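Local coordinates for fatty acid-binding protein TM_1468 (Thermotoga maritima, PDB 1MGP) that binds long-chain fatty acids such as palmitate and may take part in lipid transport or fatty acid metabolism, at residues Pro64-Glu68 against Pro69-Met73; Leu218-Asn222 against Gly223-Pro227. All blocks are in the same frame, centred on the assembly; numbering follows the deposited sequence.

Going from the N terminus, contact 1 comes first and closes the short connection between strand 62-64, in the sheet that contains strands 28-33 and 48-56, and helix 69-81. Contact 2 follows much later and closes the tight hairpin of strands 214-221 and 224-232, at one border of the second sheet. The two lie in series, neither nested nor crossed, on opposite sides of the chain's centre, with their centres about 26 Å apart and nearest atoms about 14 Å apart. Contact 1 also reaches the second sheet, because R67 bonds to P288 at the end of strand 280-288. Contact 2 brings L225 against the bound palmitate, whose carboxylate is held by T88 and S121.

Contact 1: Pro64-Glu68 against Pro69-Met73; sequences PDERE and PEEIM
The guanidinium of R67 carries the terminal methyl of I72 over one face, with NH1 3.3 Å from CD1. R67 is bent at chi2 and chi3 (-68°), which brings its end back toward the helix, and its NH2 is held elsewhere by the carbonyl oxygens of V38 and P288. F40 touches R67, P69 and I72 together. The carboxylates of E68 and E71 are turned 47° apart, on side chains that run alongside each other and point the same way. A water joins them, giving hydrogen bonds to E68 OE2 (3.2 Å) and E71 OE2 (3.0 Å), while those two oxygens stay 4.2 Å from each other. E70 OE2 lies 4.3 Å from E68 OE1, and the mutual repulsion of the three carboxylates is probably eased by the helix N terminus. This is the start of helix 69-81: E68 is the N-cap residue, P69 opens the first turn, and R67 is the centre of an inverse gamma turn just before it. The same E68 carbonyl oxygen that meets I72 CG1 at 3.3 Å accepts a bond from I72 N (3.0 Å), fairly straight at 161°, an i to i+4 bond onto the N-cap residue.

Contact 2: Leu218-Asn222 against Gly223-Pro227; sequences LHIEN and GELIP. With PLM (palmitic acid), chain B.
I226 O is approached by three groups from the opposite strand: H219 N donates a hydrogen bond to it (3.1 Å), L218 CA gives a CA-H...O contact, and CD2 at the edge of the H219 imidazole comes to 3.3 Å, with the oxygen in the ring plane. The donor H219 N sits above the carbonyl plane. H219 has CG between its backbone N and carbonyl carbon (chi1 70°), which swings the ring across I226, where NE2 meets CB and CG2; Y228 turns its ring almost perpendicular to the imidazole. In return I226 N bonds to H219 O at 2.8 Å. At the other end of this antiparallel hairpin, E221 and E224 exchange two backbone bonds and close a type I' turn over N222 and G223, both at positive phi, which favours glycine at G223. S117 OG takes up G223 O. On the other face of the sheet, L218, I220, L225 and P227 form an apolar patch of two cross-strand pairs. L218 crosses P227, CD2 to CG 3.6 Å, and also touches F187 and L195. An alanine in place of L218 would probably open a gap beside the P227 ring and leave L195 and F187 less well packed. I220 lies alongside L225, CG1 to CD2 3.8 Å, and L225 CD2 in turn meets palmitate C9 at 3.8 Å. The closest approach of these segments to the lipid is thus hydrocarbon to hydrocarbon, which suits the methylene chain, while the acid group is hydrogen-bonded to S121 and T88 at its other end.

Contact 1: Pro64-Glu68 against Pro69-Met73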
ATOM      1  N   PRO A  64      -2.152  15.880  -6.747  1.00 12.25           N
ATOM      2  CA  PRO A  64      -2.242  15.042  -5.551  1.00 10.49           C
ATOM      3  C   PRO A  64      -2.832  13.673  -5.872  1.00 10.47           C
ATOM      4  O   PRO A  64      -3.688  13.535  -6.754  1.00 10.12           O
ATOM      5  CB  PRO A  64      -3.139  15.863  -4.628  1.00 11.62           C
ATOM      6  CG  PRO A  64      -4.074  16.539  -5.594  1.00 12.90           C
ATOM      7  CD  PRO A  64      -3.126  16.987  -6.693  1.00 13.17           C
ATOM      8  N   ASP A  65      -2.350  12.662  -5.158  1.00  9.26           N
ATOM      9  CA  ASP A  65      -2.814  11.291  -5.322  1.00  9.51           C
ATOM     10  C   ASP A  65      -3.933  11.077  -4.294  1.00  9.66           C
ATOM     11  O   ASP A  65      -3.698  10.589  -3.190  1.00 11.68           O
ATOM     12  CB  ASP A  65      -1.637  10.336  -5.069  1.00  8.38           C
ATOM     13  CG  ASP A  65      -2.006   8.867  -5.231  1.00  8.56           C
ATOM     14  OD1 ASP A  65      -3.095   8.556  -5.757  1.00  7.59           O
ATOM     15  OD2 ASP A  65      -1.181   8.016  -4.833  1.00 10.75           O
ATOM     16  N   GLU A  66      -5.150  11.474  -4.657  1.00 13.09           N
ATOM     17  CA  GLU A  66      -6.303  11.332  -3.769  1.00 15.34           C
ATOM     18  C   GLU A  66      -7.007  10.004  -4.010  1.00 16.01           C
ATOM     19  O   GLU A  66      -7.048   9.518  -5.141  1.00 17.70           O
ATOM     20  CB  GLU A  66      -7.280  12.490  -4.002  1.00 19.04           C
ATOM     21  CG  GLU A  66      -6.703  13.857  -3.668  1.00 24.24           C
ATOM     22  CD  GLU A  66      -6.822  14.208  -2.192  1.00 29.79           C
ATOM     23  OE1 GLU A  66      -6.793  13.289  -1.344  1.00 30.56           O
ATOM     24  OE2 GLU A  66      -6.932  15.415  -1.877  1.00 32.58           O
ATOM     25  N   ARG A  67      -7.551   9.408  -2.949  1.00 15.01           N
ATOM     26  CA  ARG A  67      -8.260   8.139  -3.081  1.00 15.81           C
ATOM     27  C   ARG A  67      -9.694   8.385  -3.551  1.00 16.49           C
ATOM     28  O   ARG A  67     -10.640   8.324  -2.761  1.00 15.82           O
ATOM     29  CB  ARG A  67      -8.282   7.370  -1.748  1.00 15.82           C
ATOM     30  CG  ARG A  67      -6.924   6.880  -1.252  1.00 14.92           C
ATOM     31  CD  ARG A  67      -6.235   5.955  -2.263  1.00 11.56           C
ATOM     32  NE  ARG A  67      -6.911   4.668  -2.437  1.00  8.43           N
ATOM     33  CZ  ARG A  67      -6.665   3.835  -3.446  1.00  9.84           C
ATOM     34  NH1 ARG A  67      -5.768   4.163  -4.363  1.00  9.73           N
ATOM     35  NH2 ARG A  67      -7.303   2.670  -3.535  1.00 11.00           N
ATOM     36  N   GLU A  68      -9.839   8.684  -4.839  1.00 16.98           N
ATOM     37  CA  GLU A  68     -11.143   8.925  -5.460  1.00 18.79           C
ATOM     38  C   GLU A  68     -11.184   8.004  -6.674  1.00 18.35           C
ATOM     39  O   GLU A  68     -10.298   8.059  -7.533  1.00 18.23           O
ATOM     40  CB  GLU A  68     -11.259  10.383  -5.908  1.00 19.79           C
ATOM     41  CG  GLU A  68     -10.956  11.382  -4.804  1.00 25.72           C
ATOM     42  CD  GLU A  68     -12.099  11.544  -3.832  1.00 29.04           C
ATOM     43  OE1 GLU A  68     -12.843  10.565  -3.615  1.00 31.00           O
ATOM     44  OE2 GLU A  68     -12.248  12.654  -3.274  1.00 33.28           O
ATOM     45  N   PRO A  69     -12.218   7.150  -6.767  1.00 18.38           N
ATOM     46  CA  PRO A  69     -12.368   6.204  -7.878  1.00 18.81           C
ATOM     47  C   PRO A  69     -12.224   6.815  -9.263  1.00 18.81           C
ATOM     48  O   PRO A  69     -11.369   6.405 -10.050  1.00 18.13           O
ATOM     49  CB  PRO A  69     -13.767   5.623  -7.659  1.00 19.82           C
ATOM     50  CG  PRO A  69     -13.981   5.771  -6.192  1.00 20.38           C
ATOM     51  CD  PRO A  69     -13.414   7.131  -5.906  1.00 18.54           C
ATOM     52  N   GLU A  70     -13.068   7.796  -9.557  1.00 19.13           N
ATOM     53  CA  GLU A  70     -13.057   8.440 -10.861  1.00 20.18           C
ATOM     54  C   GLU A  70     -11.750   9.155 -11.180  1.00 18.97           C
ATOM     55  O   GLU A  70     -11.299   9.148 -12.327  1.00 19.65           O
ATOM     56  CB  GLU A  70     -14.243   9.410 -10.981  1.00 22.89           C
ATOM     57  CG  GLU A  70     -14.218  10.627 -10.053  1.00 28.71           C
ATOM     58  CD  GLU A  70     -14.242  10.269  -8.575  1.00 32.06           C
ATOM     59  OE1 GLU A  70     -14.978   9.335  -8.186  1.00 32.11           O
ATOM     60  OE2 GLU A  70     -13.531  10.940  -7.794  1.00 35.78           O
ATOM     61  N   GLU A  71     -11.133   9.762 -10.172  1.00 17.48           N
ATOM     62  CA  GLU A  71      -9.875  10.468 -10.384  1.00 18.50           C
ATOM     63  C   GLU A  71      -8.740   9.511 -10.720  1.00 16.28           C
ATOM     64  O   GLU A  71      -7.908   9.796 -11.580  1.00 15.42           O
ATOM     65  CB  GLU A  71      -9.519  11.294  -9.148  1.00 20.66           C
ATOM     66  CG  GLU A  71     -10.345  12.563  -9.025  1.00 27.13           C
ATOM     67  CD  GLU A  71      -9.999  13.374  -7.793  1.00 29.50           C
ATOM     68  OE1 GLU A  71      -8.795  13.600  -7.547  1.00 32.08           O
ATOM     69  OE2 GLU A  71     -10.934  13.792  -7.078  1.00 34.21           O
ATOM     70  N   ILE A  72      -8.703   8.375 -10.034  1.00 15.66           N
ATOM     71  CA  ILE A  72      -7.670   7.384 -10.292  1.00 14.08           C
ATOM     72  C   ILE A  72      -7.886   6.832 -11.697  1.00 13.92           C
ATOM     73  O   ILE A  72      -6.934   6.664 -12.465  1.00 13.40           O
ATOM     74  CB  ILE A  72      -7.723   6.258  -9.237  1.00 14.18           C
ATOM     75  CG1 ILE A  72      -7.284   6.825  -7.880  1.00 14.99           C
ATOM     76  CG2 ILE A  72      -6.837   5.087  -9.660  1.00 15.99           C
ATOM     77  CD1 ILE A  72      -7.399   5.860  -6.719  1.00 17.00           C
HETATM   78  N   MSE A  73      -9.142   6.569 -12.045  1.00 12.97           N
HETATM   79  CA  MSE A  73      -9.448   6.058 -13.376  1.00 14.54           C
HETATM   80  C   MSE A  73      -9.026   7.057 -14.457  1.00 13.00           C
HETATM   81  O   MSE A  73      -8.549   6.662 -15.517  1.00 13.02           O
HETATM   82  CB  MSE A  73     -10.944   5.756 -13.505  1.00 17.51           C
HETATM   83  CG  MSE A  73     -11.388   4.493 -12.774  1.00 23.07           C
HETATM   84 SE   MSE A  73     -13.224   4.030 -13.189  1.00 30.73          SE
HETATM   85  CE  MSE A  73     -13.121   4.102 -15.109  1.00 23.62           C
TER
HETATM   86  O   HOH W   1     -10.266  14.946  -4.366  1.00 42.78           O

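Contact 2: Leu218-Asn222 against Gly223-Pro227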
ATOM      1  N   LEU A 218       7.820  -9.561  -8.283  1.00 13.23           N
ATOM      2  CA  LEU A 218       8.587  -9.008  -7.176  1.00 12.08           C
ATOM      3  C   LEU A 218       7.861  -9.169  -5.857  1.00 12.93           C
ATOM      4  O   LEU A 218       6.677  -9.491  -5.813  1.00 12.42           O
ATOM      5  CB  LEU A 218       8.839  -7.515  -7.386  1.00 11.38           C
ATOM      6  CG  LEU A 218       9.525  -7.004  -8.653  1.00 10.37           C
ATOM      7  CD1 LEU A 218       8.489  -6.736  -9.741  1.00 11.04           C
ATOM      8  CD2 LEU A 218      10.263  -5.724  -8.314  1.00  8.72           C
ATOM      9  N   HIS A 219       8.590  -8.943  -4.772  1.00 14.67           N
ATOM     10  CA  HIS A 219       8.004  -8.981  -3.446  1.00 14.17           C
ATOM     11  C   HIS A 219       8.818  -8.013  -2.607  1.00 14.17           C
ATOM     12  O   HIS A 219       9.953  -7.688  -2.951  1.00 15.55           O
ATOM     13  CB  HIS A 219       8.034 -10.390  -2.846  1.00 14.42           C
ATOM     14  CG  HIS A 219       9.399 -10.870  -2.473  1.00 15.98           C
ATOM     15  ND1 HIS A 219       9.665 -11.478  -1.265  1.00 15.31           N
ATOM     16  CD2 HIS A 219      10.567 -10.868  -3.159  1.00 17.73           C
ATOM     17  CE1 HIS A 219      10.937 -11.831  -1.223  1.00 14.83           C
ATOM     18  NE2 HIS A 219      11.507 -11.473  -2.360  1.00 17.94           N
ATOM     19  N   ILE A 220       8.233  -7.516  -1.529  1.00 12.83           N
ATOM     20  CA  ILE A 220       8.952  -6.583  -0.685  1.00 13.36           C
ATOM     21  C   ILE A 220       9.584  -7.340   0.465  1.00 13.16           C
ATOM     22  O   ILE A 220       8.906  -8.067   1.183  1.00 11.94           O
ATOM     23  CB  ILE A 220       8.018  -5.498  -0.117  1.00 15.27           C
ATOM     24  CG1 ILE A 220       7.325  -4.760  -1.269  1.00 13.97           C
ATOM     25  CG2 ILE A 220       8.830  -4.525   0.744  1.00 14.57           C
ATOM     26  CD1 ILE A 220       6.414  -3.614  -0.824  1.00 16.27           C
ATOM     27  N   GLU A 221      10.889  -7.177   0.623  1.00 14.71           N
ATOM     28  CA  GLU A 221      11.606  -7.853   1.691  1.00 17.03           C
ATOM     29  C   GLU A 221      12.450  -6.831   2.424  1.00 17.35           C
ATOM     30  O   GLU A 221      13.274  -6.144   1.821  1.00 15.85           O
ATOM     31  CB  GLU A 221      12.494  -8.955   1.114  1.00 19.66           C
ATOM     32  CG  GLU A 221      13.128  -9.836   2.165  1.00 25.83           C
ATOM     33  CD  GLU A 221      13.737 -11.082   1.566  1.00 31.20           C
ATOM     34  OE1 GLU A 221      14.701 -10.954   0.776  1.00 34.75           O
ATOM     35  OE2 GLU A 221      13.245 -12.186   1.878  1.00 32.88           O
ATOM     36  N   ASN A 222      12.232  -6.724   3.729  1.00 19.66           N
ATOM     37  CA  ASN A 222      12.968  -5.769   4.540  1.00 20.54           C
ATOM     38  C   ASN A 222      12.816  -4.365   3.953  1.00 19.62           C
ATOM     39  O   ASN A 222      13.775  -3.595   3.899  1.00 19.28           O
ATOM     40  CB  ASN A 222      14.444  -6.170   4.608  1.00 24.01           C
ATOM     41  CG  ASN A 222      14.651  -7.493   5.328  1.00 28.51           C
ATOM     42  OD1 ASN A 222      15.774  -7.996   5.424  1.00 32.70           O
ATOM     43  ND2 ASN A 222      13.566  -8.062   5.844  1.00 30.26           N
ATOM     44  N   GLY A 223      11.605  -4.053   3.497  1.00 18.37           N
ATOM     45  CA  GLY A 223      11.320  -2.736   2.945  1.00 16.02           C
ATOM     46  C   GLY A 223      11.846  -2.404   1.559  1.00 15.75           C
ATOM     47  O   GLY A 223      11.719  -1.262   1.116  1.00 15.23           O
ATOM     48  N   GLU A 224      12.433  -3.379   0.868  1.00 14.61           N
ATOM     49  CA  GLU A 224      12.970  -3.138  -0.474  1.00 14.38           C
ATOM     50  C   GLU A 224      12.274  -3.993  -1.528  1.00 12.76           C
ATOM     51  O   GLU A 224      11.806  -5.091  -1.230  1.00 12.23           O
ATOM     52  CB  GLU A 224      14.473  -3.435  -0.510  1.00 16.61           C
ATOM     53  CG  GLU A 224      15.302  -2.592   0.439  1.00 23.26           C
ATOM     54  CD  GLU A 224      16.791  -2.832   0.272  1.00 28.95           C
ATOM     55  OE1 GLU A 224      17.225  -4.000   0.396  1.00 30.35           O
ATOM     56  OE2 GLU A 224      17.526  -1.852   0.017  1.00 30.90           O
ATOM     57  N   LEU A 225      12.218  -3.485  -2.757  1.00 13.63           N
ATOM     58  CA  LEU A 225      11.587  -4.201  -3.858  1.00 12.94           C
ATOM     59  C   LEU A 225      12.550  -5.253  -4.403  1.00 12.61           C
ATOM     60  O   LEU A 225      13.621  -4.921  -4.910  1.00 13.02           O
ATOM     61  CB  LEU A 225      11.204  -3.228  -4.972  1.00 13.65           C
ATOM     62  CG  LEU A 225      10.244  -2.104  -4.577  1.00 13.91           C
ATOM     63  CD1 LEU A 225       9.941  -1.251  -5.800  1.00 14.10           C
ATOM     64  CD2 LEU A 225       8.963  -2.696  -3.996  1.00 14.71           C
ATOM     65  N   ILE A 226      12.162  -6.519  -4.308  1.00 13.32           N
ATOM     66  CA  ILE A 226      13.018  -7.601  -4.769  1.00 13.22           C
ATOM     67  C   ILE A 226      12.479  -8.394  -5.953  1.00 13.61           C
ATOM     68  O   ILE A 226      11.549  -9.185  -5.807  1.00 14.26           O
ATOM     69  CB  ILE A 226      13.291  -8.613  -3.634  1.00 15.00           C
ATOM     70  CG1 ILE A 226      13.825  -7.893  -2.390  1.00 15.61           C
ATOM     71  CG2 ILE A 226      14.265  -9.684  -4.127  1.00 14.68           C
ATOM     72  CD1 ILE A 226      15.079  -7.067  -2.627  1.00 18.26           C
ATOM     73  N   PRO A 227      13.057  -8.190  -7.148  1.00 15.12           N
ATOM     74  CA  PRO A 227      12.594  -8.937  -8.323  1.00 16.65           C
ATOM     75  C   PRO A 227      13.077 -10.366  -8.103  1.00 18.32           C
ATOM     76  O   PRO A 227      14.263 -10.577  -7.851  1.00 19.41           O
ATOM     77  CB  PRO A 227      13.342  -8.269  -9.476  1.00 17.15           C
ATOM     78  CG  PRO A 227      13.625  -6.889  -8.967  1.00 16.93           C
ATOM     79  CD  PRO A 227      14.007  -7.136  -7.536  1.00 16.01           C
TER
HETATM   80  C1  PLM B 314       8.032   9.207  -3.212  1.00 18.81           C
HETATM   81  O1  PLM B 314       8.504   9.484  -2.092  1.00 16.31           O
HETATM   82  O2  PLM B 314       8.210   9.928  -4.216  1.00 18.02           O
HETATM   83  C2  PLM B 314       7.205   7.932  -3.358  1.00 18.15           C
HETATM   84  C3  PLM B 314       8.001   6.743  -3.894  1.00 18.01           C
HETATM   85  C4  PLM B 314       7.101   5.524  -4.014  1.00 19.90           C
HETATM   86  C5  PLM B 314       7.850   4.318  -4.541  1.00 19.96           C
HETATM   87  C6  PLM B 314       6.916   3.192  -4.914  1.00 20.33           C
HETATM   88  C7  PLM B 314       7.675   2.001  -5.474  1.00 21.79           C
HETATM   89  C8  PLM B 314       6.722   0.982  -6.069  1.00 22.81           C
HETATM   90  C9  PLM B 314       6.369  -0.098  -5.059  1.00 22.06           C
HETATM   91  CA  PLM B 314       5.104  -0.826  -5.462  1.00 21.04           C
HETATM   92  CB  PLM B 314       4.801  -1.965  -4.514  1.00 20.05           C
HETATM   93  CC  PLM B 314       3.524  -2.670  -4.936  1.00 19.07           C
HETATM   94  CD  PLM B 314       3.183  -3.828  -3.999  1.00 18.58           C
HETATM   95  CE  PLM B 314       1.884  -4.521  -4.441  1.00 20.07           C
HETATM   96  CF  PLM B 314       1.482  -5.668  -3.512  1.00 20.30           C
HETATM   97  CG  PLM B 314       0.571  -5.196  -2.382  1.00 23.66           C